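Local structure of DUF917 domain-containing protein (Chromobacterium violaceum, 2O3I) at residues Gly82-Ala87 with Ala122-Ala127; Cys293-Leu296 with Glu300-Leu303. The protein is of unknown function but belongs to the S-Me-THD-like (DUF917) family, pairing an N-terminal and a C-terminal domain of that family. The protein carries 2 engineered substitutions. All coordinates share one frame; numbering follows the deposited sequence.

Interaction 1 of 2, residues Gly82-Ala87 with Ala122-Ala127; sequences GPVEAA and AKLGLA
Val84 and Ala87, one helical turn apart on helix 81-96, meet Lys123 and Leu124 at the C-terminal end of helix 111-124, a helix-helix contact beside the mixed sheet of the N-terminal S-Me-THD-like domain. No hydrogen bond crosses the pair, and the closest contacts are between carbon atoms. Val84 uses both methyls: CG1 lies 3.7 Å from Lys123 CG, and CG2 sits 3.9 Å from that same carbon, so the valine fork straddles the start of the lysine chain, the two side chains crossing at about a right angle. Val84 CG1 is also 4.1 Å from Leu124 CD2. Val120, on the preceding turn of helix 111-124, extends this apolar surface against Val84 and Ala87.

The polar end of Lys123 goes elsewhere. Its chain leaves the backbone with CG anti to N (chi1 175°), which lays CG against Val84, and then bends at chi2 (66°), carrying NZ away to a hydrogen bond with Tyr43 O and a cation-pi contact with Tyr43.

The helix ends here: Gly125, with positive phi, is the first residue to leave helical angles. Leu124 O accepts a hydrogen bond from the side chain of Arg91 (NH1) on helix 81-96. Leu124 spreads its two methyls over one helical turn, CD2 reaching Val84 while CD1 comes within 3.7 Å of Ala87 CB.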
ATOM      1  N   GLY A  82     -11.810   5.085  13.753  1.00 24.41           N
ATOM      2  CA  GLY A  82     -11.052   4.185  12.897  1.00 25.36           C
ATOM      3  C   GLY A  82     -11.123   2.729  13.332  1.00 23.52           C
ATOM      4  O   GLY A  82     -11.539   1.874  12.549  1.00 22.19           O
ATOM      5  N   PRO A  83     -10.704   2.411  14.569  1.00 23.09           N
ATOM      6  CA  PRO A  83     -10.746   1.031  15.062  1.00 24.19           C
ATOM      7  C   PRO A  83     -12.161   0.450  15.042  1.00 24.15           C
ATOM      8  O   PRO A  83     -12.362  -0.711  14.688  1.00 24.66           O
ATOM      9  CB  PRO A  83     -10.184   1.156  16.478  1.00 24.81           C
ATOM     10  CG  PRO A  83      -9.176   2.248  16.328  1.00 23.65           C
ATOM     11  CD  PRO A  83      -9.930   3.268  15.486  1.00 22.15           C
ATOM     12  N   VAL A  84     -13.140   1.257  15.430  1.00 25.04           N
ATOM     13  CA  VAL A  84     -14.526   0.803  15.431  1.00 25.32           C
ATOM     14  C   VAL A  84     -14.930   0.421  14.003  1.00 26.37           C
ATOM     15  O   VAL A  84     -15.525  -0.638  13.762  1.00 25.45           O
ATOM     16  CB  VAL A  84     -15.470   1.913  15.957  1.00 23.06           C
ATOM     17  CG1 VAL A  84     -16.913   1.541  15.689  1.00 24.05           C
ATOM     18  CG2 VAL A  84     -15.260   2.114  17.445  1.00 22.51           C
ATOM     19  N   GLU A  85     -14.586   1.279  13.050  1.00 27.66           N
ATOM     20  CA  GLU A  85     -14.930   1.021  11.657  1.00 30.63           C
ATOM     21  C   GLU A  85     -14.192  -0.205  11.100  1.00 30.07           C
ATOM     22  O   GLU A  85     -14.752  -0.964  10.304  1.00 30.42           O
ATOM     23  CB  GLU A  85     -14.620   2.253  10.806  1.00 33.94           C
ATOM     24  CG  GLU A  85     -15.399   2.297   9.510  1.00 39.97           C
ATOM     25  CD  GLU A  85     -16.888   2.475   9.742  1.00 42.56           C
ATOM     26  OE1 GLU A  85     -17.682   1.788   9.064  1.00 43.97           O
ATOM     27  OE2 GLU A  85     -17.262   3.307  10.597  1.00 45.97           O
ATOM     28  N   ALA A  86     -12.941  -0.399  11.519  1.00 27.52           N
ATOM     29  CA  ALA A  86     -12.143  -1.545  11.063  1.00 26.35           C
ATOM     30  C   ALA A  86     -12.719  -2.847  11.615  1.00 25.11           C
ATOM     31  O   ALA A  86     -12.838  -3.847  10.897  1.00 24.52           O
ATOM     32  CB  ALA A  86     -10.676  -1.389  11.509  1.00 23.92           C
ATOM     33  N   ALA A  87     -13.068  -2.831  12.899  1.00 23.04           N
ATOM     34  CA  ALA A  87     -13.640  -4.005  13.547  1.00 22.90           C
ATOM     35  C   ALA A  87     -14.999  -4.345  12.927  1.00 21.91           C
ATOM     36  O   ALA A  87     -15.386  -5.509  12.864  1.00 21.90           O
ATOM     37  CB  ALA A  87     -13.777  -3.760  15.061  1.00 17.75           C
ATOM     38  N   ALA A 122     -17.076  -2.070  23.751  1.00 27.05           N
ATOM     39  CA  ALA A 122     -18.223  -1.374  24.331  1.00 29.55           C
ATOM     40  C   ALA A 122     -19.122  -0.835  23.230  1.00 30.58           C
ATOM     41  O   ALA A 122     -20.344  -0.869  23.337  1.00 32.66           O
ATOM     42  CB  ALA A 122     -17.744  -0.224  25.209  1.00 28.26           C
ATOM     43  N   LYS A 123     -18.498  -0.336  22.169  1.00 30.60           N
ATOM     44  CA  LYS A 123     -19.211   0.228  21.037  1.00 30.34           C
ATOM     45  C   LYS A 123     -19.939  -0.809  20.180  1.00 30.65           C
ATOM     46  O   LYS A 123     -21.033  -0.554  19.678  1.00 30.62           O
ATOM     47  CB  LYS A 123     -18.222   1.008  20.166  1.00 32.00           C
ATOM     48  CG  LYS A 123     -18.801   1.572  18.873  1.00 32.38           C
ATOM     49  CD  LYS A 123     -19.843   2.653  19.132  1.00 36.24           C
ATOM     50  CE  LYS A 123     -20.308   3.312  17.833  1.00 34.40           C
ATOM     51  NZ  LYS A 123     -21.368   4.306  18.110  1.00 33.52           N
ATOM     52  N   LEU A 124     -19.338  -1.982  20.014  1.00 30.22           N
ATOM     53  CA  LEU A 124     -19.935  -3.013  19.176  1.00 28.18           C
ATOM     54  C   LEU A 124     -20.618  -4.147  19.928  1.00 28.57           C
ATOM     55  O   LEU A 124     -21.182  -5.055  19.311  1.00 29.40           O
ATOM     56  CB  LEU A 124     -18.869  -3.590  18.247  1.00 28.68           C
ATOM     57  CG  LEU A 124     -18.157  -2.565  17.360  1.00 28.42           C
ATOM     58  CD1 LEU A 124     -17.183  -3.283  16.451  1.00 29.68           C
ATOM     59  CD2 LEU A 124     -19.175  -1.795  16.538  1.00 31.49           C
ATOM     60  N   GLY A 125     -20.571  -4.098  21.253  1.00 27.28           N
ATOM     61  CA  GLY A 125     -21.194  -5.146  22.041  1.00 28.14           C
ATOM     62  C   GLY A 125     -20.381  -6.431  22.051  1.00 29.04           C
ATOM     63  O   GLY A 125     -20.938  -7.532  22.064  1.00 28.87           O
ATOM     64  N   LEU A 126     -19.057  -6.296  22.051  1.00 27.90           N
ATOM     65  CA  LEU A 126     -18.178  -7.460  22.062  1.00 27.80           C
ATOM     66  C   LEU A 126     -17.479  -7.568  23.406  1.00 27.64           C
ATOM     67  O   LEU A 126     -17.660  -6.731  24.286  1.00 28.07           O
ATOM     68  CB  LEU A 126     -17.119  -7.336  20.964  1.00 26.81           C
ATOM     69  CG  LEU A 126     -17.604  -6.909  19.572  1.00 28.13           C
ATOM     70  CD1 LEU A 126     -16.402  -6.661  18.676  1.00 27.50           C
ATOM     71  CD2 LEU A 126     -18.502  -7.978  18.973  1.00 27.87           C
ATOM     72  N   ALA A 127     -16.683  -8.614  23.566  1.00 27.68           N
ATOM     73  CA  ALA A 127     -15.927  -8.798  24.790  1.00 28.05           C
ATOM     74  C   ALA A 127     -14.442  -8.732  24.432  1.00 27.46           C
ATOM     75  O   ALA A 127     -14.022  -9.222  23.380  1.00 27.76           O
ATOM     76  CB  ALA A 127     -16.264 -10.146  25.433  1.00 26.88           C
TER

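Interaction 2 of 2, residues Cys293-Leu296 with Glu300-Leu303; sequences CTVL and ESLL
Leu296 holds the centre of this contact with both of its backbone polar atoms. Its N donates to Leu303 O over 2.8 Å, while its O receives two N-H groups from consecutive residues. The bond from Leu302 N to Leu296 O, also 2.8 Å, is almost straight and runs nearly along the C=O axis; that from Leu303 N to the same oxygen is weak at 3.4 Å. One carbonyl is thus shared unequally between neighbouring amides. Leu303 O, the acceptor for Leu296 N, also has Val295 CA at 3.2 Å in a CA-H...O contact.

Side chains add a second layer. The side chains of Leu296 and Leu303 project from the same face of the sheet but meet only loosely, Leu296 CB lying 4.4 Å from Leu303 CD1. Val295 makes a closer approach: CG1, placed anti to the backbone N (chi1 178°), lies 3.5 Å from both CB and OG of Ser301, so that a methyl rests against the serine CB and its hydroxyl oxygen.

Farther out, Ser301 OG is hydrogen-bonded to Asn334 OD1, and Ile320 and Tyr322 of strand 319-324 pack on both Val295 and Ser301. Leu377 of helix 367-379 packs on Leu302 and Leu303, and Glu300 OE2 takes a hydrogen bond from Gly25 N, linking the turn end of strand 301-306 to a residue far earlier in the chain.

Leu302 and Leu303 together face the single residue Leu296 in an antiparallel pairing, which makes this a classic beta bulge, set in the hairpin of strands 292-297 and 301-306 within the antiparallel sheet of the C-terminal S-Me-THD-like domain.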
ATOM      1  N   CYS A 293      23.804   5.808  31.550  1.00 42.27           N
ATOM      2  CA  CYS A 293      22.980   4.723  31.052  1.00 39.03           C
ATOM      3  C   CYS A 293      22.200   5.255  29.864  1.00 37.48           C
ATOM      4  O   CYS A 293      21.589   6.323  29.936  1.00 35.08           O
ATOM      5  CB  CYS A 293      22.000   4.236  32.120  1.00 38.69           C
ATOM      6  SG  CYS A 293      20.830   2.989  31.505  1.00 35.84           S
ATOM      7  N   THR A 294      22.226   4.510  28.770  1.00 35.52           N
ATOM      8  CA  THR A 294      21.512   4.920  27.577  1.00 35.26           C
ATOM      9  C   THR A 294      20.513   3.844  27.179  1.00 33.94           C
ATOM     10  O   THR A 294      20.867   2.677  27.015  1.00 32.11           O
ATOM     11  CB  THR A 294      22.484   5.165  26.413  1.00 35.36           C
ATOM     12  OG1 THR A 294      23.549   6.016  26.860  1.00 35.40           O
ATOM     13  CG2 THR A 294      21.764   5.825  25.247  1.00 32.60           C
ATOM     14  N   VAL A 295      19.255   4.241  27.050  1.00 33.57           N
ATOM     15  CA  VAL A 295      18.211   3.314  26.652  1.00 33.42           C
ATOM     16  C   VAL A 295      17.865   3.634  25.196  1.00 34.53           C
ATOM     17  O   VAL A 295      17.426   4.740  24.885  1.00 36.02           O
ATOM     18  CB  VAL A 295      16.962   3.470  27.551  1.00 31.28           C
ATOM     19  CG1 VAL A 295      15.855   2.528  27.091  1.00 27.92           C
ATOM     20  CG2 VAL A 295      17.332   3.179  28.994  1.00 27.92           C
ATOM     21  N   LEU A 296      18.090   2.672  24.306  1.00 35.41           N
ATOM     22  CA  LEU A 296      17.810   2.874  22.891  1.00 36.89           C
ATOM     23  C   LEU A 296      16.399   2.420  22.555  1.00 38.34           C
ATOM     24  O   LEU A 296      15.953   1.360  23.005  1.00 39.37           O
ATOM     25  CB  LEU A 296      18.818   2.101  22.040  1.00 39.25           C
ATOM     26  CG  LEU A 296      20.303   2.334  22.331  1.00 41.69           C
ATOM     27  CD1 LEU A 296      21.130   1.487  21.369  1.00 42.16           C
ATOM     28  CD2 LEU A 296      20.654   3.811  22.190  1.00 41.31           C
ATOM     29  N   GLU A 300       9.462   1.532  21.245  1.00 31.47           N
ATOM     30  CA  GLU A 300       9.664   0.718  22.425  1.00 29.57           C
ATOM     31  C   GLU A 300      11.140   0.757  22.779  1.00 27.89           C
ATOM     32  O   GLU A 300      11.990   0.921  21.909  1.00 25.94           O
ATOM     33  CB  GLU A 300       9.271  -0.737  22.145  1.00 27.33           C
ATOM     34  CG  GLU A 300       7.780  -1.016  21.983  1.00 27.20           C
ATOM     35  CD  GLU A 300       7.150  -0.342  20.775  1.00 25.91           C
ATOM     36  OE1 GLU A 300       7.724  -0.419  19.666  1.00 25.29           O
ATOM     37  OE2 GLU A 300       6.063   0.255  20.938  1.00 27.20           O
ATOM     38  N   SER A 301      11.446   0.611  24.061  1.00 26.68           N
ATOM     39  CA  SER A 301      12.831   0.576  24.485  1.00 26.97           C
ATOM     40  C   SER A 301      13.300  -0.846  24.182  1.00 26.51           C
ATOM     41  O   SER A 301      12.609  -1.810  24.502  1.00 27.94           O
ATOM     42  CB  SER A 301      12.932   0.883  25.977  1.00 25.77           C
ATOM     43  OG  SER A 301      12.523   2.216  26.223  1.00 27.51           O
ATOM     44  N   LEU A 302      14.468  -0.972  23.565  1.00 25.31           N
ATOM     45  CA  LEU A 302      14.988  -2.276  23.180  1.00 25.36           C
ATOM     46  C   LEU A 302      16.324  -2.659  23.820  1.00 26.73           C
ATOM     47  O   LEU A 302      16.624  -3.842  23.982  1.00 26.03           O
ATOM     48  CB  LEU A 302      15.104  -2.327  21.656  1.00 23.58           C
ATOM     49  CG  LEU A 302      13.778  -2.097  20.924  1.00 23.76           C
ATOM     50  CD1 LEU A 302      14.039  -1.793  19.458  1.00 22.97           C
ATOM     51  CD2 LEU A 302      12.885  -3.326  21.077  1.00 20.85           C
ATOM     52  N   LEU A 303      17.127  -1.662  24.167  1.00 28.47           N
ATOM     53  CA  LEU A 303      18.412  -1.910  24.797  1.00 30.65           C
ATOM     54  C   LEU A 303      18.746  -0.857  25.846  1.00 32.10           C
ATOM     55  O   LEU A 303      18.278   0.281  25.775  1.00 31.50           O
ATOM     56  CB  LEU A 303      19.535  -1.919  23.760  1.00 34.39           C
ATOM     57  CG  LEU A 303      19.472  -2.872  22.570  1.00 37.37           C
ATOM     58  CD1 LEU A 303      18.649  -2.250  21.450  1.00 37.74           C
ATOM     59  CD2 LEU A 303      20.891  -3.138  22.088  1.00 38.29           C
TER

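From the N terminus, interaction 1 comes first: the chain leaves 82-87, passes through the rest of helix 81-96, strand 101-105 and helix 111-124, and returns at 122-127, closing a loop of 34 intervening residues. Interaction 2 opens much later and closes at once, with three residues between 293-296 and 300-303. The two stand in series, neither nested nor crossed. One joins two helices in the N-terminal domain, the other two neighbouring strands in the C-terminal domain. The centres of interactions 1 and 2 lie about 34 Å apart, on opposite sides of the chain's centre. Their nearest atoms are about 16 Å apart, and together they illustrate long-range helix packing beside local hairpin pairing.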